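Long-range contacts in beta-hexosaminidase (Neisseria gonorrhoeae, PDB 6JTJ), which probably cleaves terminal beta-1,4-linked N-acetylglucosamine from peptide-linked peptidoglycan fragments during cell wall recycling, as a NagZ-type family 3 glycoside hydrolase: residues G117-P122 with A373-V378; L192-Q197 with S248-A253; G306-A311 with D332-G337. All blocks are in the same frame, centred on the assembly; numbering follows the deposited sequence.

Contact 1 (G117-P122 with A373-V378); sequences GFTRLP and AAQAFV
In the barrel-type catalytic domain of this family 3 glycoside hydrolase, the loop that follows strand 111-112 and leads into helix 124-134 lies against the C-terminal helix 369-382, where T119 and P122 meet Q375 and V378. Residues 118-122 run extended past the helix, and T119 and V378 carry most of the touching surface. T119 turns its two branches to different tasks. Its methyl stands anti to the backbone N, which takes CG2 to 3.6 Å from the carbonyl oxygen O of Q375 and, at 4.0 Å, to CG1 of V378. Its hydroxyl lies beside the aliphatic part of the glutamine, OG1 being 3.8 Å from CG of Q375. Both polar ends find their partner on helix 136-155: T119 OG1 and Q375 NE2 each hydrogen-bond to OE2 of E153, so one carboxylate oxygen ties loop and C-terminal helix together from a third element. Q112 also holds the loop, its side-chain amide bonded to T119 O and L121 N. R120 turns its guanidinium group away from the helix and donates from NH1 to G109 O and Q112 OE1. The apolar half of the contact gathers round a single methyl. CG1 of V378 is anti to its own backbone N (chi1 170°) and projects toward the loop, where L121 runs alongside V378 in the same direction, CD2 of L121 being 4.0 Å from CG1. The proline ring stands roughly perpendicular to the valine and closes the group, with CD of P122 3.8 Å from CG1 of V378.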
ATOM      1  N   GLY C 117       4.494  22.786 -10.505  1.00 41.28           N
ATOM      2  CA  GLY C 117       5.645  23.656 -10.313  1.00 40.84           C
ATOM      3  C   GLY C 117       6.915  22.917  -9.943  1.00 41.52           C
ATOM      4  O   GLY C 117       7.976  23.534  -9.825  1.00 37.74           O
ATOM      5  N   PHE C 118       6.827  21.590  -9.791  1.00 37.71           N
ATOM      6  CA  PHE C 118       7.988  20.756  -9.473  1.00 34.49           C
ATOM      7  C   PHE C 118       8.307  19.893 -10.670  1.00 32.79           C
ATOM      8  O   PHE C 118       7.418  19.552 -11.446  1.00 38.71           O
ATOM      9  CB  PHE C 118       7.682  19.856  -8.244  1.00 32.74           C
ATOM     10  CG  PHE C 118       7.781  20.570  -6.929  1.00 29.53           C
ATOM     11  CD1 PHE C 118       6.742  21.355  -6.469  1.00 28.56           C
ATOM     12  CD2 PHE C 118       8.922  20.445  -6.142  1.00 30.19           C
ATOM     13  CE1 PHE C 118       6.843  22.031  -5.267  1.00 28.29           C
ATOM     14  CE2 PHE C 118       9.028  21.106  -4.926  1.00 30.41           C
ATOM     15  CZ  PHE C 118       7.992  21.905  -4.489  1.00 29.27           C
ATOM     16  N   THR C 119       9.560  19.497 -10.812  1.00 31.43           N
ATOM     17  CA  THR C 119       9.912  18.451 -11.746  1.00 32.17           C
ATOM     18  C   THR C 119       9.256  17.157 -11.270  1.00 34.01           C
ATOM     19  O   THR C 119       9.310  16.846 -10.083  1.00 29.00           O
ATOM     20  CB  THR C 119      11.413  18.207 -11.771  1.00 34.24           C
ATOM     21  OG1 THR C 119      12.050  19.429 -12.085  1.00 38.24           O
ATOM     22  CG2 THR C 119      11.805  17.165 -12.799  1.00 32.20           C
ATOM     23  N   ARG C 120       8.626  16.422 -12.195  1.00 33.37           N
ATOM     24  CA  ARG C 120       8.053  15.122 -11.872  1.00 31.93           C
ATOM     25  C   ARG C 120       9.176  14.118 -11.702  1.00 28.11           C
ATOM     26  O   ARG C 120      10.018  13.971 -12.568  1.00 34.07           O
ATOM     27  CB  ARG C 120       7.083  14.671 -12.966  1.00 32.51           C
ATOM     28  CG  ARG C 120       6.202  13.498 -12.559  1.00 32.95           C
ATOM     29  CD  ARG C 120       5.110  13.934 -11.596  1.00 32.49           C
ATOM     30  NE  ARG C 120       4.201  12.832 -11.287  1.00 35.25           N
ATOM     31  CZ  ARG C 120       4.400  11.889 -10.368  1.00 35.34           C
ATOM     32  NH1 ARG C 120       5.496  11.889  -9.612  1.00 37.20           N
ATOM     33  NH2 ARG C 120       3.489  10.930 -10.204  1.00 33.99           N
ATOM     34  N   LEU C 121       9.197  13.433 -10.570  1.00 26.93           N
ATOM     35  CA  LEU C 121      10.287  12.524 -10.236  1.00 26.05           C
ATOM     36  C   LEU C 121       9.957  11.094 -10.650  1.00 24.89           C
ATOM     37  O   LEU C 121       8.810  10.665 -10.521  1.00 26.25           O
ATOM     38  CB  LEU C 121      10.556  12.561  -8.733  1.00 24.99           C
ATOM     39  CG  LEU C 121      10.945  13.921  -8.161  1.00 25.93           C
ATOM     40  CD1 LEU C 121      10.764  13.920  -6.654  1.00 26.98           C
ATOM     41  CD2 LEU C 121      12.368  14.288  -8.529  1.00 27.17           C
ATOM     42  N   PRO C 122      10.958  10.355 -11.123  1.00 22.87           N
ATOM     43  CA  PRO C 122      10.717   8.991 -11.499  1.00 23.13           C
ATOM     44  C   PRO C 122      10.642   8.118 -10.277  1.00 22.85           C
ATOM     45  O   PRO C 122      11.193   8.486  -9.233  1.00 22.38           O
ATOM     46  CB  PRO C 122      11.979   8.624 -12.281  1.00 23.84           C
ATOM     47  CG  PRO C 122      13.047   9.459 -11.641  1.00 22.60           C
ATOM     48  CD  PRO C 122      12.353  10.761 -11.391  1.00 23.23           C
ATOM     49  N   ALA C 373      19.393  21.946 -16.567  1.00 36.55           N
ATOM     50  CA  ALA C 373      19.656  20.728 -17.341  1.00 33.82           C
ATOM     51  C   ALA C 373      19.357  19.478 -16.523  1.00 37.81           C
ATOM     52  O   ALA C 373      18.829  18.478 -17.048  1.00 38.97           O
ATOM     53  CB  ALA C 373      21.095  20.712 -17.810  1.00 33.17           C
ATOM     54  N   ALA C 374      19.744  19.501 -15.243  1.00 34.13           N
ATOM     55  CA  ALA C 374      19.439  18.375 -14.356  1.00 34.57           C
ATOM     56  C   ALA C 374      17.934  18.164 -14.306  1.00 30.56           C
ATOM     57  O   ALA C 374      17.465  17.025 -14.411  1.00 31.59           O
ATOM     58  CB  ALA C 374      20.015  18.626 -12.959  1.00 33.56           C
ATOM     59  N   GLN C 375      17.196  19.257 -14.146  1.00 31.84           N
ATOM     60  CA  GLN C 375      15.753  19.204 -14.134  1.00 34.67           C
ATOM     61  C   GLN C 375      15.193  18.491 -15.347  1.00 39.69           C
ATOM     62  O   GLN C 375      14.376  17.567 -15.220  1.00 41.57           O
ATOM     63  CB  GLN C 375      15.150  20.597 -14.063  1.00 36.12           C
ATOM     64  CG  GLN C 375      15.260  21.265 -12.718  1.00 35.96           C
ATOM     65  CD  GLN C 375      14.686  22.662 -12.760  1.00 37.01           C
ATOM     66  OE1 GLN C 375      15.111  23.462 -13.554  1.00 39.60           O
ATOM     67  NE2 GLN C 375      13.752  22.966 -11.892  1.00 37.86           N
ATOM     68  N   ALA C 376      15.646  18.892 -16.527  1.00 41.78           N
ATOM     69  CA  ALA C 376      15.143  18.299 -17.766  1.00 43.51           C
ATOM     70  C   ALA C 376      15.514  16.817 -17.889  1.00 40.47           C
ATOM     71  O   ALA C 376      14.719  16.002 -18.381  1.00 41.05           O
ATOM     72  CB  ALA C 376      15.638  19.084 -18.977  1.00 43.25           C
ATOM     73  N   PHE C 377      16.719  16.460 -17.462  1.00 39.61           N
ATOM     74  CA  PHE C 377      17.116  15.047 -17.463  1.00 39.69           C
ATOM     75  C   PHE C 377      16.194  14.200 -16.560  1.00 42.68           C
ATOM     76  O   PHE C 377      15.761  13.102 -16.928  1.00 43.52           O
ATOM     77  CB  PHE C 377      18.559  14.904 -16.991  1.00 39.70           C
ATOM     78  CG  PHE C 377      18.985  13.463 -16.755  1.00 39.77           C
ATOM     79  CD1 PHE C 377      19.301  12.632 -17.811  1.00 39.94           C
ATOM     80  CD2 PHE C 377      19.051  12.943 -15.469  1.00 39.02           C
ATOM     81  CE1 PHE C 377      19.697  11.317 -17.591  1.00 37.80           C
ATOM     82  CE2 PHE C 377      19.436  11.620 -15.238  1.00 39.37           C
ATOM     83  CZ  PHE C 377      19.762  10.804 -16.304  1.00 39.32           C
ATOM     84  N   VAL C 378      15.915  14.707 -15.361  1.00 41.45           N
ATOM     85  CA  VAL C 378      15.102  13.973 -14.385  1.00 36.74           C
ATOM     86  C   VAL C 378      13.660  13.891 -14.907  1.00 34.66           C
ATOM     87  O   VAL C 378      13.052  12.838 -14.876  1.00 33.47           O
ATOM     88  CB  VAL C 378      15.196  14.631 -12.989  1.00 33.92           C
ATOM     89  CG1 VAL C 378      14.175  14.045 -12.035  1.00 32.93           C
ATOM     90  CG2 VAL C 378      16.603  14.453 -12.423  1.00 32.88           C
TER

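Contact 2 (L192-Q197 with S248-A253); sequences LALALQ and SREGMA
L194 and E250 form the close-packed apolar part of this contact between helix 186-202 and the end of helix 242-249. One leucine methyl, CD2, lies 3.5 Å from both CB and CG of E250, the leucine branch meeting the glutamate stem nearly square-on. L194 also rests on I246 and M247 of helix 242-249. The looser side is that of the glutamate's carboxylate, which bends off at chi2 (-62°) to the exposed side, where R249 also lies; the pairing of OE2 of E250 with NH1 of R249 is too short and too bent to be more than doubtful. The Q197 half is polar and water-linked, yet close. Q197 reaches across with an extended chain and lays its amide against the turn that leaves helix 242-249. Its NE2 is 3.3 Å from O of E250, but the angle is too poor for a hydrogen bond. OE1 instead hydrogen-bonds with the hydroxyl of S207, and lies 3.5 Å from CA of M252. A water links the two segments: it donates to O of G251 at 2.7 Å and only weakly to OE1 of Q197, while Y352 supplies a further hydrogen bond to the same G251 carbonyl. The turn itself is a Schellman motif: G251, with positive phi, is its C-prime residue, N of M252 bonds back to O of M247, and N of G251 to O of S248. Such a helix terminus, leading within four residues to strand 254-257, is a helix-to-strand connection of the alpha/beta barrel.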
ATOM      1  N   LEU C 192      22.903   2.655  -5.226  1.00 23.69           N
ATOM      2  CA  LEU C 192      22.014   3.689  -5.757  1.00 23.01           C
ATOM      3  C   LEU C 192      21.581   4.639  -4.658  1.00 21.78           C
ATOM      4  O   LEU C 192      21.486   5.851  -4.859  1.00 24.03           O
ATOM      5  CB  LEU C 192      20.801   3.055  -6.444  1.00 24.74           C
ATOM      6  CG  LEU C 192      21.191   2.272  -7.707  1.00 25.11           C
ATOM      7  CD1 LEU C 192      20.062   1.359  -8.166  1.00 24.44           C
ATOM      8  CD2 LEU C 192      21.574   3.253  -8.809  1.00 25.77           C
ATOM      9  N   ALA C 193      21.325   4.088  -3.478  1.00 22.85           N
ATOM     10  CA  ALA C 193      20.919   4.914  -2.341  1.00 23.27           C
ATOM     11  C   ALA C 193      22.027   5.907  -1.972  1.00 23.95           C
ATOM     12  O   ALA C 193      21.756   7.077  -1.747  1.00 25.74           O
ATOM     13  CB  ALA C 193      20.575   4.017  -1.149  1.00 22.81           C
ATOM     14  N   LEU C 194      23.259   5.426  -1.883  1.00 24.75           N
ATOM     15  CA  LEU C 194      24.396   6.294  -1.559  1.00 26.39           C
ATOM     16  C   LEU C 194      24.587   7.413  -2.571  1.00 25.68           C
ATOM     17  O   LEU C 194      24.836   8.569  -2.212  1.00 24.78           O
ATOM     18  CB  LEU C 194      25.681   5.472  -1.453  1.00 27.25           C
ATOM     19  CG  LEU C 194      25.781   4.544  -0.249  1.00 27.17           C
ATOM     20  CD1 LEU C 194      26.918   3.542  -0.442  1.00 29.70           C
ATOM     21  CD2 LEU C 194      25.993   5.340   1.032  1.00 28.83           C
ATOM     22  N   ALA C 195      24.383   7.091  -3.844  1.00 26.50           N
ATOM     23  CA  ALA C 195      24.452   8.104  -4.903  1.00 24.74           C
ATOM     24  C   ALA C 195      23.319   9.097  -4.799  1.00 26.08           C
ATOM     25  O   ALA C 195      23.498  10.319  -5.015  1.00 25.34           O
ATOM     26  CB  ALA C 195      24.432   7.431  -6.272  1.00 26.38           C
ATOM     27  N   LEU C 196      22.116   8.602  -4.512  1.00 25.27           N
ATOM     28  CA  LEU C 196      20.995   9.524  -4.318  1.00 24.74           C
ATOM     29  C   LEU C 196      21.309  10.443  -3.145  1.00 22.48           C
ATOM     30  O   LEU C 196      21.041  11.646  -3.201  1.00 23.21           O
ATOM     31  CB  LEU C 196      19.697   8.752  -4.038  1.00 25.79           C
ATOM     32  CG  LEU C 196      18.449   9.648  -3.959  1.00 26.78           C
ATOM     33  CD1 LEU C 196      17.785   9.805  -5.317  1.00 27.24           C
ATOM     34  CD2 LEU C 196      17.449   9.073  -2.977  1.00 26.18           C
ATOM     35  N   GLN C 197      21.842   9.862  -2.076  1.00 23.37           N
ATOM     36  CA  GLN C 197      22.146  10.611  -0.845  1.00 23.25           C
ATOM     37  C   GLN C 197      23.104  11.789  -1.109  1.00 24.12           C
ATOM     38  O   GLN C 197      22.884  12.895  -0.619  1.00 25.78           O
ATOM     39  CB  GLN C 197      22.714   9.656   0.217  1.00 23.86           C
ATOM     40  CG  GLN C 197      23.197  10.336   1.495  1.00 25.43           C
ATOM     41  CD  GLN C 197      23.479   9.350   2.604  1.00 25.00           C
ATOM     42  OE1 GLN C 197      22.667   9.184   3.520  1.00 26.74           O
ATOM     43  NE2 GLN C 197      24.603   8.639   2.505  1.00 24.92           N
ATOM     44  N   SER C 248      23.905   4.033   7.130  1.00 22.39           N
ATOM     45  CA  SER C 248      24.224   4.496   8.461  1.00 23.21           C
ATOM     46  C   SER C 248      25.687   4.935   8.525  1.00 25.23           C
ATOM     47  O   SER C 248      25.990   6.029   8.965  1.00 24.02           O
ATOM     48  CB  SER C 248      23.961   3.396   9.493  1.00 23.20           C
ATOM     49  OG  SER C 248      24.267   3.852  10.801  1.00 23.85           O
ATOM     50  N   ARG C 249      26.584   4.068   8.074  1.00 28.73           N
ATOM     51  CA  ARG C 249      28.014   4.373   8.055  1.00 32.28           C
ATOM     52  C   ARG C 249      28.311   5.639   7.292  1.00 31.41           C
ATOM     53  O   ARG C 249      29.149   6.418   7.697  1.00 33.10           O
ATOM     54  CB  ARG C 249      28.797   3.245   7.404  1.00 37.58           C
ATOM     55  CG  ARG C 249      30.154   3.030   8.036  1.00 45.47           C
ATOM     56  CD  ARG C 249      31.225   2.635   7.033  1.00 49.27           C
ATOM     57  NE  ARG C 249      30.820   1.543   6.149  1.00 57.29           N
ATOM     58  CZ  ARG C 249      30.754   1.594   4.814  1.00 62.62           C
ATOM     59  NH1 ARG C 249      31.055   2.698   4.136  1.00 62.22           N
ATOM     60  NH2 ARG C 249      30.370   0.509   4.139  1.00 63.41           N
ATOM     61  N   GLU C 250      27.588   5.865   6.198  1.00 30.57           N
ATOM     62  CA  GLU C 250      27.821   7.023   5.347  1.00 29.06           C
ATOM     63  C   GLU C 250      26.998   8.252   5.674  1.00 28.04           C
ATOM     64  O   GLU C 250      26.849   9.139   4.827  1.00 31.39           O
ATOM     65  CB  GLU C 250      27.611   6.627   3.885  1.00 30.98           C
ATOM     66  CG  GLU C 250      28.581   5.546   3.418  1.00 33.40           C
ATOM     67  CD  GLU C 250      30.024   5.991   3.488  1.00 33.34           C
ATOM     68  OE1 GLU C 250      30.301   7.133   3.062  1.00 33.47           O
ATOM     69  OE2 GLU C 250      30.861   5.219   4.010  1.00 35.96           O
ATOM     70  N   GLY C 251      26.453   8.333   6.887  1.00 25.65           N
ATOM     71  CA  GLY C 251      25.875   9.606   7.369  1.00 24.17           C
ATOM     72  C   GLY C 251      24.369   9.812   7.232  1.00 22.49           C
ATOM     73  O   GLY C 251      23.881  10.926   7.375  1.00 22.98           O
ATOM     74  N   MET C 252      23.617   8.734   7.000  1.00 22.72           N
ATOM     75  CA  MET C 252      22.151   8.810   6.964  1.00 21.35           C
ATOM     76  C   MET C 252      21.621   9.455   8.243  1.00 21.18           C
ATOM     77  O   MET C 252      22.039   9.080   9.336  1.00 20.63           O
ATOM     78  CB  MET C 252      21.580   7.398   6.797  1.00 20.88           C
ATOM     79  CG  MET C 252      20.065   7.311   6.791  1.00 20.22           C
ATOM     80  SD  MET C 252      19.487   5.654   6.347  1.00 19.14           S
ATOM     81  CE  MET C 252      20.209   4.652   7.634  1.00 19.39           C
ATOM     82  N   ALA C 253      20.699  10.402   8.104  1.00 20.90           N
ATOM     83  CA  ALA C 253      20.234  11.208   9.249  1.00 22.09           C
ATOM     84  C   ALA C 253      19.125  10.582  10.065  1.00 22.71           C
ATOM     85  O   ALA C 253      18.974  10.877  11.243  1.00 22.74           O
ATOM     86  CB  ALA C 253      19.772  12.566   8.775  1.00 22.10           C
TER
HETATM   87  O   HOH W   1      22.078  11.878   5.574  1.00 21.52           O

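Contact 3 (G306-A311 with D332-G337); sequences GIKERA and DELRDG
K308 runs out straight from CG and bends only at chi4 (-69°), which swings NZ over the C-terminal end of helix 328-335; L334, with CG anti to its backbone N, brings CD1 against CA and CG of K308. The ammonium group donates to two backbone carbonyls, at 2.8 Å to O of D336 and 3.2 Å to O of L334. It stands above both carbonyl planes, 46° out of that of L334 and 35° out of that of D336. A positive charge here would probably be stabilised by the helix dipole. Beside this polar grip, CD1 of L334 packs at 3.8 Å against CB of A311. I307 lies athwart the leucine, its CG2 4.0 Å from CB of L334, and the same methyl lies along the extended stem of E333. The carboxylate of E333 holds a water that donates to OE2 at 2.8 Å; the water's other leg, to N of I307 at the beginning of helix 307-317, is doubtfully short. Behind the interface, R335 holds OD1 of D332 side-on with NE and NH2. A lysine from the first turn of one helix, gripping carbonyls at the C-terminal end of the next, thus joins successive helices linked by strand 321-323, an alpha-beta-alpha succession belonging to the barrel fold.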
ATOM      1  N   GLY C 306      -5.014   4.680  23.668  1.00 62.52           N
ATOM      2  CA  GLY C 306      -4.652   6.041  24.049  1.00 54.89           C
ATOM      3  C   GLY C 306      -3.367   6.526  23.457  1.00 52.10           C
ATOM      4  O   GLY C 306      -2.385   5.819  23.512  1.00 43.31           O
ATOM      5  N   ILE C 307      -3.376   7.758  22.945  1.00 50.43           N
ATOM      6  CA  ILE C 307      -2.211   8.306  22.267  1.00 50.93           C
ATOM      7  C   ILE C 307      -1.011   8.454  23.199  1.00 47.89           C
ATOM      8  O   ILE C 307       0.116   8.121  22.807  1.00 46.74           O
ATOM      9  CB  ILE C 307      -2.526   9.640  21.575  1.00 51.65           C
ATOM     10  CG1 ILE C 307      -1.348  10.088  20.707  1.00 53.35           C
ATOM     11  CG2 ILE C 307      -2.899  10.728  22.580  1.00 52.32           C
ATOM     12  CD1 ILE C 307      -1.097   9.202  19.502  1.00 52.52           C
ATOM     13  N   LYS C 308      -1.255   8.883  24.439  1.00 46.52           N
ATOM     14  CA  LYS C 308      -0.186   9.029  25.423  1.00 46.32           C
ATOM     15  C   LYS C 308       0.513   7.708  25.631  1.00 43.29           C
ATOM     16  O   LYS C 308       1.740   7.655  25.697  1.00 44.16           O
ATOM     17  CB  LYS C 308      -0.716   9.537  26.769  1.00 52.15           C
ATOM     18  CG  LYS C 308      -1.087  11.010  26.768  1.00 59.83           C
ATOM     19  CD  LYS C 308      -1.677  11.437  28.113  1.00 64.34           C
ATOM     20  CE  LYS C 308      -1.946  12.934  28.177  1.00 68.61           C
ATOM     21  NZ  LYS C 308      -0.684  13.747  28.190  1.00 72.33           N
ATOM     22  N   GLU C 309      -0.264   6.640  25.751  1.00 38.86           N
ATOM     23  CA  GLU C 309       0.314   5.330  25.976  1.00 40.71           C
ATOM     24  C   GLU C 309       1.092   4.852  24.740  1.00 39.39           C
ATOM     25  O   GLU C 309       2.170   4.281  24.875  1.00 36.19           O
ATOM     26  CB  GLU C 309      -0.780   4.330  26.392  1.00 43.08           C
ATOM     27  CG  GLU C 309      -0.318   2.898  26.596  1.00 43.94           C
ATOM     28  CD  GLU C 309       0.731   2.730  27.684  1.00 48.35           C
ATOM     29  OE1 GLU C 309       0.943   3.644  28.507  1.00 47.99           O
ATOM     30  OE2 GLU C 309       1.369   1.646  27.716  1.00 57.26           O
ATOM     31  N   ARG C 310       0.520   5.080  23.560  1.00 40.86           N
ATOM     32  CA  ARG C 310       1.129   4.663  22.288  1.00 42.12           C
ATOM     33  C   ARG C 310       2.481   5.384  22.078  1.00 39.89           C
ATOM     34  O   ARG C 310       3.492   4.743  21.760  1.00 36.83           O
ATOM     35  CB  ARG C 310       0.145   4.830  21.092  1.00 44.93           C
ATOM     36  CG  ARG C 310      -0.498   3.509  20.770  1.00 51.34           C
ATOM     37  CD  ARG C 310      -1.452   3.525  19.611  1.00 56.90           C
ATOM     38  NE  ARG C 310      -2.813   3.946  19.949  1.00 64.19           N
ATOM     39  CZ  ARG C 310      -3.436   5.088  19.617  1.00 67.04           C
ATOM     40  NH1 ARG C 310      -4.693   5.265  20.024  1.00 64.98           N
ATOM     41  NH2 ARG C 310      -2.853   6.050  18.895  1.00 67.00           N
ATOM     42  N   ALA C 311       2.509   6.683  22.375  1.00 36.16           N
ATOM     43  CA  ALA C 311       3.764   7.445  22.376  1.00 35.03           C
ATOM     44  C   ALA C 311       4.765   6.920  23.402  1.00 34.50           C
ATOM     45  O   ALA C 311       5.945   6.736  23.087  1.00 34.26           O
ATOM     46  CB  ALA C 311       3.499   8.906  22.616  1.00 34.35           C
ATOM     47  N   ASP C 332      -3.289  17.375  20.489  1.00 42.14           N
ATOM     48  CA  ASP C 332      -3.730  18.178  21.638  1.00 41.23           C
ATOM     49  C   ASP C 332      -3.814  17.362  22.895  1.00 40.35           C
ATOM     50  O   ASP C 332      -3.325  17.780  23.956  1.00 41.31           O
ATOM     51  CB  ASP C 332      -5.062  18.848  21.348  1.00 41.84           C
ATOM     52  CG  ASP C 332      -4.913  20.006  20.411  1.00 44.03           C
ATOM     53  OD1 ASP C 332      -3.777  20.531  20.297  1.00 45.09           O
ATOM     54  OD2 ASP C 332      -5.909  20.397  19.770  1.00 47.84           O
ATOM     55  N   GLU C 333      -4.381  16.172  22.767  1.00 41.30           N
ATOM     56  CA  GLU C 333      -4.446  15.243  23.880  1.00 43.92           C
ATOM     57  C   GLU C 333      -3.048  14.857  24.372  1.00 44.63           C
ATOM     58  O   GLU C 333      -2.780  14.855  25.565  1.00 45.24           O
ATOM     59  CB  GLU C 333      -5.229  13.999  23.459  1.00 47.51           C
ATOM     60  CG  GLU C 333      -5.529  13.040  24.595  1.00 51.50           C
ATOM     61  CD  GLU C 333      -6.282  11.805  24.142  1.00 54.16           C
ATOM     62  OE1 GLU C 333      -7.055  11.894  23.155  1.00 61.10           O
ATOM     63  OE2 GLU C 333      -6.114  10.750  24.791  1.00 54.17           O
ATOM     64  N   LEU C 334      -2.163  14.508  23.444  1.00 44.95           N
ATOM     65  CA  LEU C 334      -0.822  14.064  23.813  1.00 40.52           C
ATOM     66  C   LEU C 334      -0.033  15.162  24.519  1.00 40.96           C
ATOM     67  O   LEU C 334       0.613  14.904  25.530  1.00 38.85           O
ATOM     68  CB  LEU C 334      -0.056  13.591  22.571  1.00 41.36           C
ATOM     69  CG  LEU C 334       1.411  13.208  22.757  1.00 39.77           C
ATOM     70  CD1 LEU C 334       1.566  12.043  23.724  1.00 39.85           C
ATOM     71  CD2 LEU C 334       2.026  12.878  21.406  1.00 40.76           C
ATOM     72  N   ARG C 335      -0.079  16.375  23.974  1.00 42.86           N
ATOM     73  CA  ARG C 335       0.757  17.461  24.498  1.00 46.12           C
ATOM     74  C   ARG C 335       0.307  17.997  25.861  1.00 48.68           C
ATOM     75  O   ARG C 335       1.111  18.549  26.604  1.00 50.07           O
ATOM     76  CB  ARG C 335       0.857  18.602  23.494  1.00 44.16           C
ATOM     77  CG  ARG C 335      -0.399  19.417  23.309  1.00 45.39           C
ATOM     78  CD  ARG C 335      -0.307  20.185  22.012  1.00 45.25           C
ATOM     79  NE  ARG C 335      -1.493  20.987  21.741  1.00 49.69           N
ATOM     80  CZ  ARG C 335      -1.686  22.233  22.159  1.00 52.56           C
ATOM     81  NH1 ARG C 335      -0.775  22.861  22.889  1.00 53.44           N
ATOM     82  NH2 ARG C 335      -2.810  22.859  21.837  1.00 53.40           N
ATOM     83  N   ASP C 336      -0.969  17.815  26.190  1.00 50.55           N
ATOM     84  CA  ASP C 336      -1.515  18.301  27.452  1.00 46.70           C
ATOM     85  C   ASP C 336      -0.952  17.535  28.643  1.00 42.85           C
ATOM     86  O   ASP C 336      -1.267  16.356  28.839  1.00 41.19           O
ATOM     87  CB  ASP C 336      -3.040  18.188  27.438  1.00 49.74           C
ATOM     88  CG  ASP C 336      -3.659  18.684  28.716  1.00 51.68           C
ATOM     89  OD1 ASP C 336      -3.419  19.852  29.073  1.00 54.46           O
ATOM     90  OD2 ASP C 336      -4.373  17.905  29.372  1.00 55.98           O
ATOM     91  N   GLY C 337      -0.128  18.208  29.439  1.00 39.20           N
ATOM     92  CA  GLY C 337       0.529  17.578  30.581  1.00 39.91           C
ATOM     93  C   GLY C 337       1.638  16.629  30.185  1.00 42.03           C
ATOM     94  O   GLY C 337       2.004  15.739  30.949  1.00 39.55           O
TER
HETATM   95  O   HOH W   2      -5.661   8.730  22.973  1.00 48.07           O

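How the contacts relate
The three contacts occupy separate places around the barrel, and none touches another. Contact 1 closes the longest loop of the three, with contacts 2 and 3 nested in series inside it. Contacts 1 and 2 are neighbours, with centres 21 Å apart and nearest atoms about 8 Å apart, whereas contact 3 lies across the chain's centre from both, its centre 41 Å from contact 1 and 33 Å from contact 2. None contains a predicted catalytic or substrate-binding residue: the side chain of L121 is about 13 Å from a bound N-acetylglucosamine, that of M252 about 12 Å, and that of A311 about 10 Å from the side chain of the predicted nucleophile D294.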